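Local structure of Pre-mRNA-processing-splicing factor 8 (Cryptococcus neoformans var. grubii serotype A, 6MX6) at residues Glu23-Asp29 and Thr40-Arg46. The protein carries an intein of Hint-type fold that probably excises itself from the host splicing factor by protein splicing. Numbering follows the deposited sequence.
Sequences EDVQEGD and TASKIVR
A chi1 of 176° carries CG of Glu27 away from its own amide, and a bend at chi2 lays the carboxylate over Ser42, OE2 lying 3.3 Å from Ser42 CB. On its syn side, OE1 accepts a 3.0 Å hydrogen bond from Lys43 N. A water joins the same OE1 to Ile44 N, so Glu27 holds Lys43 N directly and Ile44 N through the water; Lys43, with both phi and psi positive, kinks the chain there. Ile44 turns toward 23-29, and its CD1 rests 3.7 Å from Val25 O. Short Ala41 lets the turn's backbone approach the strand closely while its CB still packs 3.8 Å from CG1 of buried Val25.

Gln26 to Asp29 form a type II beta turn in this Hint-type intein domain, just before strand 30-32 pairs antiparallel with strand 38-49. Gly28 is its third residue, where positive phi favours glycine; Gly28 N bonds to Ala41 O at 2.8 Å and Ala41 N to Asp29 O, the pattern of a G1 beta bulge. Asp29 OD2 receives Gln26 N almost straight (172°), tying the turn's first residue to the side chain of its last, and Gln26 OE1 accepts Glu27 N from above its carbonyl plane. Farther along, the extended Arg46 side chain brings one guanidinium face over Glu23 O, without a proper hydrogen bond, and a water at the guanidinium edge, its oxygen 2.9 Å from Arg46 NH1, also donates to Val25 O.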
loop_
_atom_site.group_PDB
_atom_site.type_symbol
_atom_site.label_atom_id
_atom_site.label_comp_id
_atom_site.label_asym_id
_atom_site.label_seq_id
_atom_site.Cartn_x
_atom_site.Cartn_y
_atom_site.Cartn_z
ATOM N N GLU A 23 -4.670 9.484 7.955
ATOM C CA GLU A 23 -4.385 10.162 9.214
ATOM C C GLU A 23 -5.623 10.341 10.085
ATOM O O GLU A 23 -5.482 10.724 11.252
ATOM C CB GLU A 23 -3.736 11.524 8.955
ATOM C CG GLU A 23 -4.652 12.563 8.326
ATOM C CD GLU A 23 -4.519 12.602 6.808
ATOM O OE1 GLU A 23 -4.133 11.567 6.227
ATOM O OE2 GLU A 23 -4.791 13.663 6.206
ATOM N N ASP A 24 -6.815 10.076 9.557
ATOM C CA ASP A 24 -8.043 10.115 10.346
ATOM C C ASP A 24 -8.421 8.751 10.904
ATOM O O ASP A 24 -9.411 8.649 11.635
ATOM C CB ASP A 24 -9.198 10.669 9.502
ATOM C CG ASP A 24 -8.954 12.099 9.045
ATOM O OD1 ASP A 24 -8.197 12.820 9.729
ATOM O OD2 ASP A 24 -9.513 12.502 8.000
ATOM N N VAL A 25 -7.660 7.708 10.578
ATOM C CA VAL A 25 -7.906 6.379 11.125
ATOM C C VAL A 25 -7.536 6.372 12.600
ATOM O O VAL A 25 -6.422 6.755 12.972
ATOM C CB VAL A 25 -7.099 5.327 10.355
ATOM C CG1 VAL A 25 -7.198 3.967 11.037
ATOM C CG2 VAL A 25 -7.575 5.252 8.899
ATOM N N GLN A 26 -8.463 5.935 13.446
ATOM C CA GLN A 26 -8.232 5.914 14.883
ATOM C C GLN A 26 -8.319 4.489 15.413
ATOM O O GLN A 26 -8.778 3.577 14.725
ATOM C CB GLN A 26 -9.223 6.828 15.615
ATOM C CG GLN A 26 -8.608 8.155 16.032
ATOM C CD GLN A 26 -7.218 7.994 16.651
ATOM O OE1 GLN A 26 -7.001 7.149 17.533
ATOM N NE2 GLN A 26 -6.267 8.803 16.185
ATOM N N GLU A 27 -7.869 4.314 16.660
ATOM C CA GLU A 27 -7.787 2.987 17.263
ATOM C C GLU A 27 -9.140 2.281 17.231
ATOM O O GLU A 27 -10.174 2.875 17.546
ATOM C CB GLU A 27 -7.280 3.095 18.703
ATOM C CG GLU A 27 -7.245 1.775 19.461
ATOM C CD GLU A 27 -5.934 1.019 19.296
ATOM O OE1 GLU A 27 -4.928 1.630 18.872
ATOM O OE2 GLU A 27 -5.906 -0.195 19.595
ATOM N N GLY A 28 -9.124 1.004 16.845
ATOM C CA GLY A 28 -10.335 0.217 16.713
ATOM C C GLY A 28 -11.117 0.415 15.428
ATOM O O GLY A 28 -12.092 -0.314 15.205
ATOM N N ASP A 29 -10.730 1.366 14.575
ATOM C CA ASP A 29 -11.500 1.656 13.369
ATOM C C ASP A 29 -11.570 0.438 12.452
ATOM O O ASP A 29 -10.639 -0.364 12.365
ATOM C CB ASP A 29 -10.897 2.845 12.611
ATOM C CG ASP A 29 -11.596 4.154 12.929
ATOM O OD1 ASP A 29 -12.607 4.109 13.663
ATOM O OD2 ASP A 29 -11.145 5.224 12.452
ATOM N N THR A 40 -9.518 -4.574 11.668
ATOM C CA THR A 40 -9.414 -3.638 12.777
ATOM C C THR A 40 -8.031 -2.999 12.761
ATOM O O THR A 40 -7.023 -3.698 12.632
ATOM C CB THR A 40 -9.663 -4.334 14.118
ATOM O OG1 THR A 40 -11.012 -4.811 14.157
ATOM C CG2 THR A 40 -9.460 -3.357 15.261
ATOM N N ALA A 41 -7.994 -1.677 12.877
ATOM C CA ALA A 41 -6.747 -0.929 12.938
ATOM C C ALA A 41 -6.379 -0.638 14.386
ATOM O O ALA A 41 -7.244 -0.388 15.230
ATOM C CB ALA A 41 -6.859 0.381 12.155
ATOM N N SER A 42 -5.078 -0.668 14.668
ATOM C CA SER A 42 -4.590 -0.328 15.997
ATOM C C SER A 42 -3.188 0.250 15.886
ATOM O O SER A 42 -2.576 0.251 14.816
ATOM C CB SER A 42 -4.599 -1.544 16.934
ATOM O OG SER A 42 -3.816 -2.605 16.424
ATOM N N LYS A 43 -2.690 0.754 17.015
ATOM C CA LYS A 43 -1.308 1.225 17.122
ATOM C C LYS A 43 -1.038 2.371 16.142
ATOM O O LYS A 43 -0.081 2.348 15.371
ATOM C CB LYS A 43 -0.320 0.079 16.889
ATOM C CG LYS A 43 -0.362 -1.057 17.903
ATOM C CD LYS A 43 0.816 -2.009 17.676
ATOM C CE LYS A 43 0.782 -3.204 18.624
ATOM N NZ LYS A 43 0.543 -4.502 17.913
ATOM N N ILE A 44 -1.887 3.394 16.219
ATOM C CA ILE A 44 -1.763 4.577 15.368
ATOM C C ILE A 44 -0.453 5.289 15.681
ATOM O O ILE A 44 -0.204 5.690 16.822
ATOM C CB ILE A 44 -2.955 5.520 15.571
ATOM C CG1 ILE A 44 -4.265 4.738 15.633
ATOM C CG2 ILE A 44 -2.974 6.604 14.501
ATOM C CD1 ILE A 44 -4.560 3.934 14.410
ATOM N N VAL A 45 0.377 5.490 14.658
ATOM C CA VAL A 45 1.641 6.196 14.823
ATOM C C VAL A 45 1.776 7.230 13.713
ATOM O O VAL A 45 1.137 7.133 12.664
ATOM C CB VAL A 45 2.842 5.231 14.815
ATOM C CG1 VAL A 45 2.847 4.390 16.083
ATOM C CG2 VAL A 45 2.779 4.341 13.586
ATOM N N ARG A 46 2.602 8.246 13.961
ATOM C CA ARG A 46 2.780 9.311 12.980
ATOM C C ARG A 46 4.226 9.773 12.970
ATOM O O ARG A 46 4.935 9.679 13.975
ATOM C CB ARG A 46 1.890 10.528 13.253
ATOM C CG ARG A 46 0.420 10.226 13.424
ATOM C CD ARG A 46 -0.434 11.417 13.014
ATOM N NE ARG A 46 -1.792 11.350 13.553
ATOM C CZ ARG A 46 -2.693 10.427 13.228
ATOM N NH1 ARG A 46 -2.399 9.471 12.355
ATOM N NH2 ARG A 46 -3.897 10.460 13.782
HETATM O O HOH W 1 -4.158 7.335 11.539
HETATM O O HOH W 2 -3.047 3.851 18.799
#